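Local atomic coordinates of ADP-dependent (S)-NAD(P)H-hydrate dehydratase (Enterococcus faecalis, PDB entry 2R3B), a protein that probably dehydrates the S-epimer of NAD(P)HX, a damaged hydrated form of NAD(P)H, at the expense of ADP, which becomes AMP. Residues 33-38 / 245-250; 25-30 / 251-256; 66-71 / 91-96; 114-119 / 236-241. One frame throughout, in Å; residues are numbered along the deposited sequence. Where two conformers were deposited one is given.

How the contacts relate
From the N terminus, helix 25-31 and the loop after it supply the first halves of contacts 2 and 1, whose partners come more than 200 residues later, on helix 252-269 and at the end of helix 233-247. Contact 1 is nested inside the loop closed by contact 2. Within both lie contact 3 (66-71 with 91-96), a short closure between helix 57-70 and the turn before strand 95-97, and then contact 4 (114-119 with 236-241), which ties central strand 114-117 to helix 233-247. Contacts 3 and 4 follow in series and touch through Ala-66 and Thr-236. Gln-247 NE2 bonds Ser-70 O of contact 3, while Lys-249 O meets Thr-254 OG1 of contact 2.

Contact 1. Residues 33-38 / 245-250; sequences TQRPSD and LAQFKP. With EDO (1,2-ethanediol), chain P.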
loop_
_atom_site.group_PDB
_atom_site.type_symbol
_atom_site.label_atom_id
_atom_site.label_comp_id
_atom_site.label_asym_id
_atom_site.label_seq_id
_atom_site.Cartn_x
_atom_site.Cartn_y
_atom_site.Cartn_z
ATOM N N THR B 33 18.277 5.605 -24.620
ATOM C CA THR B 33 18.213 4.984 -25.926
ATOM C C THR B 33 16.970 4.103 -26.049
ATOM O O THR B 33 16.421 3.611 -25.060
ATOM C CB THR B 33 19.512 4.197 -26.203
ATOM O OG1 THR B 33 19.804 3.336 -25.116
ATOM C CG2 THR B 33 20.717 5.175 -26.396
ATOM N N GLN B 34 16.505 3.922 -27.280
ATOM C CA GLN B 34 15.465 2.936 -27.553
ATOM C C GLN B 34 16.012 1.550 -27.308
ATOM O O GLN B 34 17.082 1.230 -27.765
ATOM C CB GLN B 34 15.004 3.022 -29.003
ATOM C CG GLN B 34 13.946 4.048 -29.249
ATOM C CD GLN B 34 13.356 3.929 -30.669
ATOM O OE1 GLN B 34 12.392 4.617 -31.003
ATOM N NE2 GLN B 34 13.945 3.055 -31.506
ATOM N N ARG B 35 15.275 0.711 -26.587
ATOM C CA ARG B 35 15.731 -0.639 -26.328
ATOM C C ARG B 35 15.670 -1.498 -27.592
ATOM O O ARG B 35 14.647 -1.491 -28.294
ATOM C CB ARG B 35 14.844 -1.287 -25.270
ATOM C CG ARG B 35 14.945 -0.624 -23.914
ATOM C CD ARG B 35 14.160 -1.360 -22.835
ATOM N NE ARG B 35 14.631 -0.931 -21.519
ATOM C CZ ARG B 35 14.240 -1.443 -20.358
ATOM N NH1 ARG B 35 13.369 -2.434 -20.309
ATOM N NH2 ARG B 35 14.772 -0.980 -19.233
ATOM N N PRO B 36 16.722 -2.289 -27.846
ATOM C CA PRO B 36 16.696 -3.216 -28.975
ATOM C C PRO B 36 15.611 -4.274 -28.829
ATOM O O PRO B 36 15.380 -4.785 -27.740
ATOM C CB PRO B 36 18.067 -3.882 -28.915
ATOM C CG PRO B 36 18.916 -2.947 -28.157
ATOM C CD PRO B 36 18.005 -2.367 -27.127
ATOM N N SER B 37 14.977 -4.634 -29.930
ATOM C CA SER B 37 13.892 -5.613 -29.872
ATOM C C SER B 37 14.331 -7.003 -29.414
ATOM O O SER B 37 13.499 -7.798 -28.977
ATOM C CB SER B 37 13.233 -5.720 -31.236
ATOM O OG SER B 37 14.199 -6.105 -32.185
ATOM N N ASP B 38 15.624 -7.302 -29.476
ATOM C CA ASP B 38 16.093 -8.606 -29.055
ATOM C C ASP B 38 16.577 -8.643 -27.602
ATOM O O ASP B 38 17.318 -9.532 -27.240
ATOM C CB ASP B 38 17.206 -9.098 -29.997
ATOM C CG ASP B 38 18.490 -8.298 -29.874
ATOM O OD1 ASP B 38 18.429 -7.088 -29.532
ATOM O OD2 ASP B 38 19.568 -8.892 -30.140
ATOM N N LEU B 245 22.920 3.731 -14.746
ATOM C CA LEU B 245 24.219 3.063 -14.964
ATOM C C LEU B 245 24.030 1.573 -15.304
ATOM O O LEU B 245 24.868 0.955 -15.955
ATOM C CB LEU B 245 25.135 3.239 -13.766
ATOM C CG LEU B 245 25.698 4.654 -13.617
ATOM C CD1 LEU B 245 26.388 4.801 -12.273
ATOM C CD2 LEU B 245 26.664 4.991 -14.773
ATOM N N ALA B 246 22.911 1.005 -14.873
ATOM C CA ALA B 246 22.585 -0.386 -15.147
ATOM C C ALA B 246 22.255 -0.633 -16.614
ATOM O O ALA B 246 22.544 -1.710 -17.121
ATOM C CB ALA B 246 21.429 -0.858 -14.270
ATOM N N GLN B 247 21.720 0.390 -17.289
ATOM C CA GLN B 247 21.107 0.241 -18.601
ATOM C C GLN B 247 21.847 0.927 -19.739
ATOM O O GLN B 247 21.729 0.495 -20.883
ATOM C CB GLN B 247 19.754 0.942 -18.590
ATOM C CG GLN B 247 18.729 0.348 -17.807
ATOM C CD GLN B 247 17.546 1.254 -17.838
ATOM O OE1 GLN B 247 16.794 1.252 -18.814
ATOM N NE2 GLN B 247 17.369 2.042 -16.778
ATOM N N PHE B 248 22.527 2.033 -19.448
ATOM C CA PHE B 248 22.982 2.939 -20.500
ATOM C C PHE B 248 24.499 2.910 -20.613
ATOM O O PHE B 248 25.159 2.147 -19.918
ATOM C CB PHE B 248 22.420 4.336 -20.237
ATOM C CG PHE B 248 20.914 4.400 -20.245
ATOM C CD1 PHE B 248 20.194 3.870 -21.292
ATOM C CD2 PHE B 248 20.213 5.013 -19.190
ATOM C CE1 PHE B 248 18.819 3.917 -21.305
ATOM C CE2 PHE B 248 18.827 5.062 -19.187
ATOM C CZ PHE B 248 18.127 4.537 -20.217
ATOM N N LYS B 249 25.060 3.719 -21.496
ATOM C CA LYS B 249 26.480 3.645 -21.771
ATOM C C LYS B 249 27.291 3.984 -20.533
ATOM O O LYS B 249 26.902 4.820 -19.728
ATOM C CB LYS B 249 26.859 4.571 -22.936
ATOM C CG LYS B 249 26.244 4.073 -24.252
ATOM C CD LYS B 249 26.869 4.705 -25.529
ATOM N N PRO B 250 28.398 3.277 -20.335
ATOM C CA PRO B 250 29.225 3.478 -19.141
ATOM C C PRO B 250 30.089 4.741 -19.180
ATOM O O PRO B 250 31.290 4.662 -19.013
ATOM C CB PRO B 250 30.078 2.210 -19.110
ATOM C CG PRO B 250 30.193 1.811 -20.548
ATOM C CD PRO B 250 28.896 2.178 -21.188
HETATM C C1 EDO P . 34.729 4.864 -15.790
HETATM O O1 EDO P . 34.654 3.877 -16.830
HETATM C C2 EDO P . 34.690 6.276 -16.361
HETATM O O2 EDO P . 33.676 6.415 -17.371
HETATM O O HOH W 1 17.064 0.745 -21.407
#
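Arg-35 and Gln-247 meet with their flat ends nearly perpendicular, the guanidinium and amide planes 88° apart. Arg-35 runs extended from CG to NE (chi2 -174°), which carries its guanidinium to the amide. NH2 of Arg-35 gives a nearly straight hydrogen bond to OE1 of Gln-247 (3.0 Å, 165° at the hydrogen). The oxygen lies in the guanidinium plane, whereas the donor stands well above the carbonyl plane of the amide. Water 1 bridges the same pair: it accepts from Arg-35 NE at 3.0 Å and donates to Gln-247 OE1 at 2.7 Å, giving that oxygen two donors. Arginine suits the place through its several N-H groups: NH1 bonds Pro-226 O of the second subunit, and Phe-44 forms a cation-pi contact. Glutamine offers both acceptor and donor, its NE2 being bound to the backbone oxygens of Ser-70 and Gly-243.

Beside this polar grip, Thr-33 and Phe-248 run alongside in opposite senses. Thr-33 N approaches Phe-248 CE1 obliquely at 3.8 Å, and Thr-33 OG1 lies 3.9 Å from Phe-248 CD1. Phenylalanine gives a broad apolar surface for Thr-33, for Gln-247 CB, centred over one face, and for Tyr-274 of the second subunit. This is an intrachain contact at the border with that subunit, joining the loop before strand 46-50 to the end of helix 233-247 in a ribokinase-like fold.

Contact 2. Residues 25-30 / 251-256; sequences KDILEE and TIETIA
Ile-27 drives its CG1-CD1 branch against the start of helix 252-269, and here the contact is tight. Ile-27 CD1 lies 3.7 Å from the backbone O of Glu-253 and 4.0 Å from Glu-253 CB, while CG1 of Ile-27 rests 4.2 Å from Ala-256 CB. The branch reaches the other helix because CG1 stands anti to the backbone N (chi1 -163°), and the side chains of Ile-27 and Glu-253 lie nearly perpendicular. A branched isoleucine fills this buried position well, and the small Ala-256, one turn on from Glu-253, lets it lie close to the helix backbone. Tyr-260 of the same helix also packs on Ile-27.

Toward solvent the contact thins to the edge formed by Glu-30. Its extended chain slants across that of Glu-253, and OE2 of Glu-30 comes 3.4 Å from CG of Glu-253, touching aliphatic carbon rather than a polar group. Glu-253 is bent at chi2 (79°), and its OE2 stays 4.6 Å from Glu-30 OE2, so the two carboxylates are near without touching. Their like charges probably repel mildly; the salt bridge from Glu-30 OE1 to Arg-21 would offset part of this. Glutamate suits such a margin, its carboxylate remaining at the exposed rim, where OE1 pairs with Arg-21.

The axes of the two short helical segments pass 9.3 Å apart, at 126° between their directions, a helix-helix packing that joins the N-terminal helix 25-31 to helix 252-269 beside the sheet of the ribokinase-like fold.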
loop_
_atom_site.group_PDB
_atom_site.type_symbol
_atom_site.label_atom_id
_atom_site.label_comp_id
_atom_site.label_asym_id
_atom_site.label_seq_id
_atom_site.Cartn_x
_atom_site.Cartn_y
_atom_site.Cartn_z
ATOM N N LYS B 25 17.582 19.142 -21.908
ATOM C CA LYS B 25 16.968 17.932 -22.411
ATOM C C LYS B 25 17.861 17.193 -23.391
ATOM O O LYS B 25 17.656 16.025 -23.659
ATOM C CB LYS B 25 15.639 18.272 -23.074
ATOM C CG LYS B 25 14.585 18.703 -22.083
ATOM C CD LYS B 25 13.287 19.123 -22.781
ATOM C CE LYS B 25 12.265 19.625 -21.779
ATOM N NZ LYS B 25 10.935 19.769 -22.446
ATOM N N ASP B 26 18.824 17.905 -23.979
ATOM C CA ASP B 26 19.802 17.297 -24.819
ATOM C C ASP B 26 20.489 16.026 -24.170
ATOM O O ASP B 26 20.758 15.014 -24.843
ATOM C CB ASP B 26 20.959 18.285 -25.106
ATOM C CG ASP B 26 20.755 19.127 -26.280
ATOM O OD1 ASP B 26 19.731 19.001 -26.976
ATOM O OD2 ASP B 26 21.695 19.936 -26.494
ATOM N N ILE B 27 20.803 16.112 -22.895
ATOM C CA ILE B 27 21.437 14.995 -22.222
ATOM C C ILE B 27 20.525 13.758 -22.156
ATOM O O ILE B 27 21.014 12.610 -22.193
ATOM C CB ILE B 27 21.904 15.431 -20.815
ATOM C CG1 ILE B 27 22.921 14.430 -20.250
ATOM C CG2 ILE B 27 20.720 15.643 -19.868
ATOM C CD1 ILE B 27 24.261 14.381 -20.974
ATOM N N LEU B 28 19.215 13.985 -22.077
ATOM C CA LEU B 28 18.249 12.901 -22.002
ATOM C C LEU B 28 18.155 12.206 -23.364
ATOM O O LEU B 28 18.102 10.992 -23.453
ATOM C CB LEU B 28 16.883 13.407 -21.526
ATOM C CG LEU B 28 16.797 14.056 -20.147
ATOM C CD1 LEU B 28 15.358 14.459 -19.891
ATOM C CD2 LEU B 28 17.331 13.112 -19.049
ATOM N N GLU B 29 18.176 12.987 -24.445
ATOM C CA GLU B 29 18.135 12.412 -25.778
ATOM C C GLU B 29 19.351 11.583 -26.099
ATOM O O GLU B 29 19.247 10.546 -26.750
ATOM C CB GLU B 29 17.948 13.566 -26.820
ATOM C CG GLU B 29 16.596 14.208 -26.648
ATOM C CD GLU B 29 16.429 15.481 -27.450
ATOM O OE1 GLU B 29 17.436 15.972 -28.037
ATOM O OE2 GLU B 29 15.281 15.976 -27.469
ATOM N N GLU B 30 20.492 12.011 -25.587
ATOM C CA GLU B 30 21.750 11.354 -25.780
ATOM C C GLU B 30 21.778 10.041 -25.024
ATOM O O GLU B 30 22.149 9.020 -25.584
ATOM C CB GLU B 30 22.885 12.245 -25.286
ATOM C CG GLU B 30 24.275 11.638 -25.446
ATOM C CD GLU B 30 25.429 12.519 -24.969
ATOM O OE1 GLU B 30 25.310 13.770 -24.931
ATOM O OE2 GLU B 30 26.478 11.929 -24.631
ATOM N N THR B 251 29.472 5.900 -19.383
ATOM C CA THR B 251 30.170 7.170 -19.398
ATOM C C THR B 251 29.510 8.127 -18.412
ATOM O O THR B 251 28.373 7.909 -17.999
ATOM C CB THR B 251 30.181 7.789 -20.794
ATOM O OG1 THR B 251 28.866 8.175 -21.159
ATOM C CG2 THR B 251 30.696 6.803 -21.813
ATOM N N ILE B 252 30.189 9.203 -18.032
ATOM C CA ILE B 252 29.634 10.083 -17.011
ATOM C C ILE B 252 28.418 10.852 -17.534
ATOM O O ILE B 252 27.604 11.329 -16.744
ATOM C CB ILE B 252 30.715 10.954 -16.345
ATOM C CG1 ILE B 252 31.927 10.084 -15.938
ATOM C CG2 ILE B 252 30.164 11.711 -15.100
ATOM C CD1 ILE B 252 31.582 8.748 -15.163
ATOM N N GLU B 253 28.228 10.912 -18.861
ATOM C CA GLU B 253 27.030 11.534 -19.402
ATOM C C GLU B 253 25.764 10.843 -18.869
ATOM O O GLU B 253 24.715 11.470 -18.676
ATOM C CB GLU B 253 27.011 11.461 -20.919
ATOM C CG GLU B 253 27.882 12.540 -21.611
ATOM C CD GLU B 253 29.388 12.248 -21.643
ATOM O OE1 GLU B 253 29.852 11.138 -21.271
ATOM O OE2 GLU B 253 30.122 13.170 -22.066
ATOM N N THR B 254 25.871 9.537 -18.651
ATOM C CA THR B 254 24.743 8.756 -18.138
ATOM C C THR B 254 24.343 9.241 -16.758
ATOM O O THR B 254 23.178 9.346 -16.476
ATOM C CB THR B 254 25.076 7.256 -18.168
ATOM O OG1 THR B 254 25.140 6.834 -19.546
ATOM C CG2 THR B 254 24.020 6.426 -17.434
ATOM N N ILE B 255 25.323 9.540 -15.921
ATOM C CA ILE B 255 25.092 10.044 -14.578
ATOM C C ILE B 255 24.460 11.432 -14.666
ATOM O O ILE B 255 23.518 11.728 -13.964
ATOM C CB ILE B 255 26.411 10.062 -13.745
ATOM C CG1 ILE B 255 27.015 8.662 -13.623
ATOM C CG2 ILE B 255 26.159 10.633 -12.324
ATOM C CD1 ILE B 255 28.388 8.618 -13.027
ATOM N N ALA B 256 24.984 12.299 -15.546
ATOM C CA ALA B 256 24.397 13.595 -15.771
ATOM C C ALA B 256 22.936 13.524 -16.222
ATOM O O ALA B 256 22.109 14.345 -15.829
ATOM C CB ALA B 256 25.246 14.378 -16.796
#

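Contact 3. Residues 66-71 / 91-96; sequences ACINSG and CPEAMV
Ile-68 carries the whole apolar contact, reaching from helix 57-70 into the bend before strand 95-97. CD1 of Ile-68 is the busiest atom: Cys-91 CB and Glu-93 CB both lie 3.8 Å from it, and Ala-94 CB is 4.3 Å away. With CG1 beside the backbone N and the chain then extended (chi2 165°), CD1 is the leading tip, while Ile-68 CG2 lies against the Glu-93 side chain, 4.0 Å from Glu-93 CG. The two side chains stand roughly perpendicular. A long, branched hydrocarbon suits this place, one methyl entering the bend and the other flanking Glu-93; the short side chains of Cys-91 and Ala-94 let CD1 come in close. Glu-93 itself folds at chi2 (86°), which brings its OE1 within 3.9 Å of Ile-68 CD1. Leu-277 of the second subunit also packs on Ile-68.

Polar bonds shape each segment but none joins them. Ala-94 N bonds Cys-91 O at 3.3 Å, closing a type I beta turn in which Pro-92 takes the second position. At the helix end Ser-70 OG gives a bond of 2.7 Å to Cys-67 O. Gly-71 follows in a Schellman motif, and its positive phi (109°) would press a side chain against the preceding carbonyl oxygen.

Helix 57-70 thus packs on the turn leading into strand 95-97, on the mixed, mostly parallel sheet of the ribokinase-like alpha/beta fold.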
loop_
_atom_site.group_PDB
_atom_site.type_symbol
_atom_site.label_atom_id
_atom_site.label_comp_id
_atom_site.label_asym_id
_atom_site.label_seq_id
_atom_site.Cartn_x
_atom_site.Cartn_y
_atom_site.Cartn_z
ATOM N N ALA B 66 12.733 4.102 -7.156
ATOM C CA ALA B 66 13.391 4.894 -8.214
ATOM C C ALA B 66 14.113 3.960 -9.187
ATOM O O ALA B 66 14.008 4.095 -10.414
ATOM C CB ALA B 66 14.409 5.893 -7.572
ATOM N N CYS B 67 14.843 3.003 -8.645
ATOM C CA CYS B 67 15.622 2.077 -9.485
ATOM C C CYS B 67 14.748 1.212 -10.405
ATOM O O CYS B 67 14.976 1.140 -11.622
ATOM C CB CYS B 67 16.512 1.214 -8.586
ATOM S SG CYS B 67 17.696 0.176 -9.450
ATOM N N ILE B 68 13.711 0.608 -9.832
ATOM C CA ILE B 68 12.765 -0.200 -10.598
ATOM C C ILE B 68 12.102 0.636 -11.662
ATOM O O ILE B 68 12.100 0.270 -12.841
ATOM C CB ILE B 68 11.691 -0.784 -9.683
ATOM C CG1 ILE B 68 12.351 -1.786 -8.723
ATOM C CG2 ILE B 68 10.570 -1.456 -10.501
ATOM C CD1 ILE B 68 11.456 -2.130 -7.590
ATOM N N ASN B 69 11.564 1.785 -11.266
ATOM C CA ASN B 69 10.870 2.641 -12.220
ATOM C C ASN B 69 11.773 3.262 -13.311
ATOM O O ASN B 69 11.285 3.669 -14.354
ATOM C CB ASN B 69 10.147 3.757 -11.477
ATOM C CG ASN B 69 8.786 3.363 -11.028
ATOM O OD1 ASN B 69 7.863 3.329 -11.854
ATOM N ND2 ASN B 69 8.624 3.072 -9.728
ATOM N N SER B 70 13.079 3.338 -13.061
ATOM C CA SER B 70 14.038 3.863 -14.029
ATOM C C SER B 70 14.344 2.849 -15.152
ATOM O O SER B 70 14.903 3.224 -16.194
ATOM C CB SER B 70 15.351 4.246 -13.344
ATOM O OG SER B 70 16.109 3.087 -13.106
ATOM N N GLY B 71 13.975 1.599 -14.942
ATOM C CA GLY B 71 14.186 0.556 -15.933
ATOM C C GLY B 71 15.246 -0.489 -15.638
ATOM O O GLY B 71 15.532 -1.318 -16.495
ATOM N N CYS B 91 7.066 -2.302 -3.571
ATOM C CA CYS B 91 7.941 -2.673 -4.685
ATOM C C CYS B 91 8.123 -4.170 -4.708
ATOM O O CYS B 91 9.197 -4.662 -4.339
ATOM C CB CYS B 91 9.336 -2.064 -4.480
ATOM S SG CYS B 91 9.369 -0.228 -4.393
ATOM N N PRO B 92 7.101 -4.915 -5.151
ATOM C CA PRO B 92 7.295 -6.362 -5.215
ATOM C C PRO B 92 8.291 -6.853 -6.269
ATOM O O PRO B 92 8.691 -8.011 -6.217
ATOM C CB PRO B 92 5.887 -6.881 -5.474
ATOM C CG PRO B 92 5.276 -5.816 -6.253
ATOM C CD PRO B 92 5.759 -4.547 -5.622
ATOM N N GLU B 93 8.739 -5.976 -7.179
ATOM C CA GLU B 93 9.716 -6.322 -8.172
ATOM C C GLU B 93 11.107 -6.613 -7.553
ATOM O O GLU B 93 11.906 -7.305 -8.145
ATOM C CB GLU B 93 9.867 -5.184 -9.167
ATOM C CG GLU B 93 8.608 -4.909 -9.964
ATOM C CD GLU B 93 7.640 -3.981 -9.315
ATOM O OE1 GLU B 93 7.895 -3.491 -8.172
ATOM O OE2 GLU B 93 6.578 -3.774 -9.969
ATOM N N ALA B 94 11.380 -6.051 -6.386
ATOM C CA ALA B 94 12.697 -6.107 -5.771
ATOM C C ALA B 94 12.905 -7.416 -5.049
ATOM O O ALA B 94 11.993 -7.900 -4.344
ATOM C CB ALA B 94 12.848 -4.990 -4.734
HETATM N N MSE B 95 14.114 -7.948 -5.144
HETATM C CA MSE B 95 14.506 -9.096 -4.325
HETATM C C MSE B 95 15.179 -8.565 -3.030
HETATM O O MSE B 95 15.674 -7.410 -3.000
HETATM C CB MSE B 95 15.358 -10.033 -5.181
HETATM C CG MSE B 95 14.581 -10.501 -6.488
HETATM SE SE MSE B 95 15.837 -11.397 -7.578
HETATM C CE MSE B 95 16.535 -9.776 -8.490
ATOM N N VAL B 96 15.134 -9.341 -1.947
ATOM C CA VAL B 96 15.561 -8.831 -0.630
ATOM C C VAL B 96 16.525 -9.778 0.071
ATOM O O VAL B 96 16.310 -10.995 0.128
ATOM C CB VAL B 96 14.397 -8.488 0.307
ATOM C CG1 VAL B 96 13.582 -7.290 -0.230
ATOM C CG2 VAL B 96 13.479 -9.700 0.573
#

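Contact 4. Residues 114-119 / 236-241; sequences VILIGP and TLAGII
Leu-116 holds CG anti to its nitrogen (chi1 166°) and turns on at chi2 to 65°, a pairing that presents both methyls to the helix across the contact. CD1 and CD2 of Leu-116 each lie 3.8 Å from Ala-238 CB, so the fork straddles that single methyl. CD2 of Leu-116 also reaches the backbone beyond it, 4.1 Å from Gly-239 N. The residue types fit: a leucine supplies the forked end and an alanine a single methyl, while Gly-239 adds no side chain beside the leucine, so CD2 can lie near the helix backbone.

Strand 114-117 is a central strand of the sheet, bonded through its backbone to strands 46-50 and 143-147, and helix 233-247 packs against it: helix on sheet, the basic layering of the ribokinase-like alpha/beta fold. Ile-145 of the next strand also touches Leu-116.

No hydrogen bond crosses here; the side-chain contact is apolar and buried. Past the end of the strand Pro-119 lies against Asp-235. That residue and Gly-234, at the start of the helix, are predicted to bind NADPHX and AMP respectively, and both lie about 6 Å from the Ala-238 side chain.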
loop_
_atom_site.group_PDB
_atom_site.type_symbol
_atom_site.label_atom_id
_atom_site.label_comp_id
_atom_site.label_asym_id
_atom_site.label_seq_id
_atom_site.Cartn_x
_atom_site.Cartn_y
_atom_site.Cartn_z
ATOM N N VAL B 114 25.885 -2.916 -10.899
ATOM C CA VAL B 114 25.858 -1.608 -10.199
ATOM C C VAL B 114 25.516 -1.873 -8.748
ATOM O O VAL B 114 24.590 -2.635 -8.450
ATOM C CB VAL B 114 24.774 -0.668 -10.819
ATOM C CG1 VAL B 114 24.811 0.747 -10.149
ATOM C CG2 VAL B 114 24.964 -0.589 -12.353
ATOM N N ILE B 115 26.292 -1.268 -7.856
ATOM C CA ILE B 115 26.070 -1.294 -6.430
ATOM C C ILE B 115 25.865 0.138 -5.943
ATOM O O ILE B 115 26.720 0.995 -6.174
ATOM C CB ILE B 115 27.321 -1.839 -5.708
ATOM C CG1 ILE B 115 27.678 -3.244 -6.235
ATOM C CG2 ILE B 115 27.154 -1.784 -4.177
ATOM C CD1 ILE B 115 29.107 -3.606 -5.887
ATOM N N LEU B 116 24.758 0.372 -5.234
ATOM C CA LEU B 116 24.516 1.603 -4.507
ATOM C C LEU B 116 24.568 1.268 -3.034
ATOM O O LEU B 116 23.853 0.351 -2.556
ATOM C CB LEU B 116 23.137 2.184 -4.850
ATOM C CG LEU B 116 22.616 3.291 -3.933
ATOM C CD1 LEU B 116 23.521 4.552 -4.036
ATOM C CD2 LEU B 116 21.164 3.650 -4.223
ATOM N N ILE B 117 25.423 1.977 -2.310
ATOM C CA ILE B 117 25.492 1.835 -0.870
ATOM C C ILE B 117 25.326 3.184 -0.173
ATOM O O ILE B 117 25.979 4.183 -0.533
ATOM C CB ILE B 117 26.793 1.113 -0.415
ATOM C CG1 ILE B 117 26.745 0.836 1.113
ATOM C CG2 ILE B 117 28.045 1.898 -0.874
ATOM C CD1 ILE B 117 27.721 -0.265 1.570
ATOM N N GLY B 118 24.400 3.230 0.786
ATOM C CA GLY B 118 24.322 4.380 1.679
ATOM C C GLY B 118 22.984 4.943 2.115
ATOM O O GLY B 118 22.909 5.478 3.229
ATOM N N PRO B 119 21.935 4.887 1.257
ATOM C CA PRO B 119 20.633 5.432 1.701
ATOM C C PRO B 119 20.112 4.805 2.997
ATOM O O PRO B 119 19.926 3.613 3.067
ATOM C CB PRO B 119 19.691 5.112 0.531
ATOM C CG PRO B 119 20.572 4.978 -0.648
ATOM C CD PRO B 119 21.856 4.378 -0.131
ATOM N N THR B 236 16.057 9.025 -3.693
ATOM C CA THR B 236 15.458 8.872 -5.020
ATOM C C THR B 236 16.461 9.075 -6.147
ATOM O O THR B 236 16.567 8.229 -7.077
ATOM C CB THR B 236 14.217 9.765 -5.149
ATOM O OG1 THR B 236 13.278 9.351 -4.137
ATOM C CG2 THR B 236 13.563 9.612 -6.527
ATOM N N LEU B 237 17.208 10.175 -6.079
ATOM C CA LEU B 237 18.233 10.440 -7.081
ATOM C C LEU B 237 19.236 9.297 -7.180
ATOM O O LEU B 237 19.610 8.893 -8.279
ATOM C CB LEU B 237 18.988 11.718 -6.744
ATOM C CG LEU B 237 20.181 12.019 -7.636
ATOM C CD1 LEU B 237 19.805 12.126 -9.154
ATOM C CD2 LEU B 237 20.891 13.267 -7.124
ATOM N N ALA B 238 19.689 8.799 -6.032
ATOM C CA ALA B 238 20.698 7.738 -5.998
ATOM C C ALA B 238 20.177 6.518 -6.721
ATOM O O ALA B 238 20.916 5.874 -7.478
ATOM C CB ALA B 238 21.089 7.401 -4.548
ATOM N N GLY B 239 18.897 6.192 -6.525
ATOM C CA GLY B 239 18.289 5.081 -7.215
ATOM C C GLY B 239 18.173 5.234 -8.720
ATOM O O GLY B 239 18.332 4.269 -9.464
ATOM N N ILE B 240 17.859 6.441 -9.157
ATOM C CA ILE B 240 17.848 6.786 -10.582
ATOM C C ILE B 240 19.237 6.654 -11.186
ATOM O O ILE B 240 19.383 6.101 -12.300
ATOM C CB ILE B 240 17.310 8.205 -10.842
ATOM C CG1 ILE B 240 15.871 8.344 -10.350
ATOM C CG2 ILE B 240 17.318 8.473 -12.365
ATOM C CD1 ILE B 240 15.262 9.765 -10.344
ATOM N N ILE B 241 20.254 7.156 -10.481
ATOM C CA ILE B 241 21.632 7.038 -10.972
ATOM C C ILE B 241 21.968 5.561 -11.152
ATOM O O ILE B 241 22.469 5.119 -12.202
ATOM C CB ILE B 241 22.658 7.754 -10.056
ATOM C CG1 ILE B 241 22.439 9.281 -10.117
ATOM C CG2 ILE B 241 24.139 7.340 -10.454
ATOM C CD1 ILE B 241 23.215 10.086 -8.995
#